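Local atomic coordinates of B-agarase (Agarivorans gilvus, PDB entry 5Z6P), a protein that is an agarase of glycoside hydrolase family 50 and probably cleaves the beta-galactosidic linkages of agarose. Residues Arg361-Trp366 with Pro721-Ser726. Residues are numbered along the deposited sequence; the frame is centred on the assembly and turned at random.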
ATOM      1  N   ARG A 361     -25.622  -3.623   8.331  1.00 18.22           N
ATOM      2  CA  ARG A 361     -26.796  -3.344   7.510  1.00 19.58           C
ATOM      3  C   ARG A 361     -27.490  -2.041   7.920  1.00 17.72           C
ATOM      4  O   ARG A 361     -27.956  -1.283   7.069  1.00 18.73           O
ATOM      5  CB  ARG A 361     -27.783  -4.524   7.567  1.00 22.11           C
ATOM      6  CG  ARG A 361     -29.085  -4.318   6.804  1.00 19.85           C
ATOM      7  CD  ARG A 361     -28.847  -3.880   5.373  1.00 21.00           C
ATOM      8  NE  ARG A 361     -30.081  -3.670   4.611  1.00 21.27           N
ATOM      9  CZ  ARG A 361     -30.732  -2.513   4.524  1.00 23.20           C
ATOM     10  NH1 ARG A 361     -30.293  -1.437   5.162  1.00 24.52           N
ATOM     11  NH2 ARG A 361     -31.826  -2.424   3.787  1.00 22.57           N
ATOM     12  N   ALA A 362     -27.539  -1.768   9.216  1.00 19.91           N
ATOM     13  CA  ALA A 362     -28.178  -0.539   9.691  1.00 18.36           C
ATOM     14  C   ALA A 362     -27.370   0.726   9.343  1.00 21.07           C
ATOM     15  O   ALA A 362     -27.858   1.846   9.500  1.00 18.60           O
ATOM     16  CB  ALA A 362     -28.410  -0.614  11.177  1.00 23.22           C
ATOM     17  N   MET A 363     -26.141   0.560   8.855  1.00 18.21           N
ATOM     18  CA  MET A 363     -25.367   1.736   8.436  1.00 19.40           C
ATOM     19  C   MET A 363     -25.914   2.331   7.144  1.00 18.71           C
ATOM     20  O   MET A 363     -25.735   3.519   6.873  1.00 16.49           O
ATOM     21  CB  MET A 363     -23.886   1.389   8.248  1.00 19.52           C
ATOM     22  CG  MET A 363     -23.102   1.129   9.519  1.00 17.33           C
ATOM     23  SD  MET A 363     -21.389   0.628   9.166  1.00 21.89           S
ATOM     24  CE  MET A 363     -20.689   2.171   8.618  1.00 19.25           C
ATOM     25  N   TYR A 364     -26.567   1.502   6.337  1.00 17.11           N
ATOM     26  CA  TYR A 364     -27.031   1.953   5.033  1.00 17.70           C
ATOM     27  C   TYR A 364     -28.433   2.550   5.088  1.00 19.10           C
ATOM     28  O   TYR A 364     -29.392   1.895   5.496  1.00 20.07           O
ATOM     29  CB  TYR A 364     -26.983   0.803   4.016  1.00 16.58           C
ATOM     30  CG  TYR A 364     -25.613   0.175   3.900  1.00 15.38           C
ATOM     31  CD1 TYR A 364     -24.604   0.793   3.170  1.00 15.41           C
ATOM     32  CD2 TYR A 364     -25.319  -1.023   4.542  1.00 18.91           C
ATOM     33  CE1 TYR A 364     -23.346   0.227   3.067  1.00 16.20           C
ATOM     34  CE2 TYR A 364     -24.051  -1.593   4.456  1.00 17.54           C
ATOM     35  CZ  TYR A 364     -23.072  -0.961   3.718  1.00 17.67           C
ATOM     36  OH  TYR A 364     -21.822  -1.525   3.618  1.00 17.30           O
ATOM     37  N   GLN A 365     -28.533   3.809   4.682  1.00 19.09           N
ATOM     38  CA  GLN A 365     -29.818   4.470   4.520  1.00 18.15           C
ATOM     39  C   GLN A 365     -30.598   3.879   3.350  1.00 22.52           C
ATOM     40  O   GLN A 365     -31.819   3.824   3.383  1.00 24.15           O
ATOM     41  CB  GLN A 365     -29.633   5.970   4.301  1.00 19.44           C
ATOM     42  CG  GLN A 365     -29.182   6.754   5.506  1.00 16.52           C
ATOM     43  CD  GLN A 365     -29.070   8.244   5.212  1.00 20.43           C
ATOM     44  OE1 GLN A 365     -28.873   8.658   4.070  1.00 24.74           O
ATOM     45  NE2 GLN A 365     -29.188   9.053   6.244  1.00 22.72           N
ATOM     46  N   TRP A 366     -29.889   3.461   2.305  1.00 20.70           N
ATOM     47  CA  TRP A 366     -30.533   2.856   1.146  1.00 18.10           C
ATOM     48  C   TRP A 366     -29.764   1.676   0.564  1.00 22.33           C
ATOM     49  O   TRP A 366     -28.560   1.747   0.324  1.00 15.44           O
ATOM     50  CB  TRP A 366     -30.741   3.894   0.053  1.00 20.26           C
ATOM     51  CG  TRP A 366     -31.336   3.339  -1.201  1.00 20.69           C
ATOM     52  CD1 TRP A 366     -32.666   3.190  -1.479  1.00 22.61           C
ATOM     53  CD2 TRP A 366     -30.632   2.878  -2.363  1.00 20.32           C
ATOM     54  NE1 TRP A 366     -32.828   2.657  -2.733  1.00 21.91           N
ATOM     55  CE2 TRP A 366     -31.596   2.454  -3.296  1.00 21.87           C
ATOM     56  CE3 TRP A 366     -29.276   2.767  -2.700  1.00 20.07           C
ATOM     57  CZ2 TRP A 366     -31.251   1.937  -4.544  1.00 18.29           C
ATOM     58  CZ3 TRP A 366     -28.941   2.261  -3.933  1.00 18.04           C
ATOM     59  CH2 TRP A 366     -29.927   1.849  -4.842  1.00 18.46           C
ATOM     60  N   PRO A 721     -14.578   1.935  -0.671  1.00 15.86           N
ATOM     61  CA  PRO A 721     -15.866   2.132   0.013  1.00 16.69           C
ATOM     62  C   PRO A 721     -15.626   2.570   1.445  1.00 13.92           C
ATOM     63  O   PRO A 721     -14.675   2.101   2.048  1.00 15.37           O
ATOM     64  CB  PRO A 721     -16.526   0.748  -0.033  1.00 16.58           C
ATOM     65  CG  PRO A 721     -15.821   0.013  -1.105  1.00 14.17           C
ATOM     66  CD  PRO A 721     -14.421   0.556  -1.154  1.00 15.75           C
ATOM     67  N   ILE A 722     -16.459   3.461   1.971  1.00 17.11           N
ATOM     68  CA  ILE A 722     -16.262   3.995   3.323  1.00 16.38           C
ATOM     69  C   ILE A 722     -16.458   2.884   4.345  1.00 17.02           C
ATOM     70  O   ILE A 722     -15.862   2.889   5.424  1.00 16.06           O
ATOM     71  CB  ILE A 722     -17.230   5.189   3.606  1.00 18.07           C
ATOM     72  CG1 ILE A 722     -16.876   6.371   2.699  1.00 18.38           C
ATOM     73  CG2 ILE A 722     -17.177   5.621   5.067  1.00 16.46           C
ATOM     74  CD1 ILE A 722     -17.842   7.528   2.762  1.00 17.51           C
ATOM     75  N   THR A 723     -17.278   1.909   3.971  1.00 16.65           N
ATOM     76  CA  THR A 723     -17.539   0.731   4.796  1.00 16.81           C
ATOM     77  C   THR A 723     -16.549  -0.403   4.507  1.00 15.31           C
ATOM     78  O   THR A 723     -16.659  -1.485   5.050  1.00 15.63           O
ATOM     79  CB  THR A 723     -18.978   0.222   4.562  1.00 17.43           C
ATOM     80  OG1 THR A 723     -19.256   0.278   3.165  1.00 16.27           O
ATOM     81  CG2 THR A 723     -19.994   1.091   5.299  1.00 13.74           C
ATOM     82  N   GLY A 724     -15.590  -0.149   3.634  1.00 15.93           N
ATOM     83  CA  GLY A 724     -14.572  -1.145   3.347  1.00 16.47           C
ATOM     84  C   GLY A 724     -14.817  -2.068   2.166  1.00 18.09           C
ATOM     85  O   GLY A 724     -15.945  -2.509   1.915  1.00 18.01           O
ATOM     86  N   ARG A 725     -13.734  -2.341   1.438  1.00 17.32           N
ATOM     87  CA  ARG A 725     -13.678  -3.399   0.441  1.00 18.53           C
ATOM     88  C   ARG A 725     -14.100  -4.706   1.053  1.00 22.60           C
ATOM     89  O   ARG A 725     -13.594  -5.072   2.102  1.00 22.82           O
ATOM     90  CB  ARG A 725     -12.264  -3.571  -0.110  1.00 18.00           C
ATOM     91  CG  ARG A 725     -11.954  -2.773  -1.306  1.00 22.44           C
ATOM     92  CD  ARG A 725     -10.693  -3.309  -1.974  1.00 24.04           C
ATOM     93  NE  ARG A 725     -10.937  -4.609  -2.569  1.00 26.82           N
ATOM     94  CZ  ARG A 725     -10.032  -5.578  -2.674  1.00 32.75           C
ATOM     95  NH1 ARG A 725      -8.799  -5.413  -2.199  1.00 29.64           N
ATOM     96  NH2 ARG A 725     -10.377  -6.723  -3.251  1.00 29.47           N
ATOM     97  N   SER A 726     -14.990  -5.421   0.370  1.00 21.69           N
ATOM     98  CA  SER A 726     -15.514  -6.697   0.860  1.00 22.07           C
ATOM     99  C   SER A 726     -14.426  -7.680   1.237  1.00 24.35           C
ATOM    100  O   SER A 726     -14.453  -8.264   2.318  1.00 25.99           O
ATOM    101  CB  SER A 726     -16.420  -7.341  -0.195  1.00 19.13           C
ATOM    102  OG  SER A 726     -17.471  -6.479  -0.539  1.00 22.51           O
TER
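M363 and Y364 reach from one type I beta turn, R361 to Y364, to T723 at the corner of another, P721 to G724. The first turn carries the chain out of helix 353-361; the second lies in the loop after strand 709-714, consistent with a loop of the (beta/alpha)8 barrel of this family. Each turn is closed by its own backbone bond, Y364 N to R361 O at 3.2 Å and G724 N to P721 O at 2.9 Å. The backbones stay well apart, M363 CA and T723 CA being 8.7 Å from each other, and side chains alone bridge the interval.

The apolar part centres on the T723 methyl. M363 runs past T723 in the opposite sense, and a bend at its last torsion (chi3 72°) turns the end methyl toward it, with M363 CE 3.6 Å from T723 CG2. The same CG2 meets the Y364 ring obliquely, 4.0 Å from Y364 CZ, so it packs against both the thioether and the phenol. A chi1 of 42° turns both OG1 and CG2 of T723 toward the phenol end of Y364.

The polar part lies within a small hydroxyl network. Y364 OH is hydrogen-bonded to the carbonyl O of I316, and T723 OG1 bonds to T315 OG1, which is shared with G724 O. T315 and I316, neighbours on strand 315-325, supply these partners, one to each side of the contact, and the buried phenol oxygen is satisfied there. Across the contact itself Y364 OH and T723 OG1 form a close hydroxyl pair at 3.2 Å, at most a possible bond, since the T723 hydroxyl may instead donate to another acceptor such as T315 OG1; T723 CB follows at 3.5 Å from the same Y364 OH.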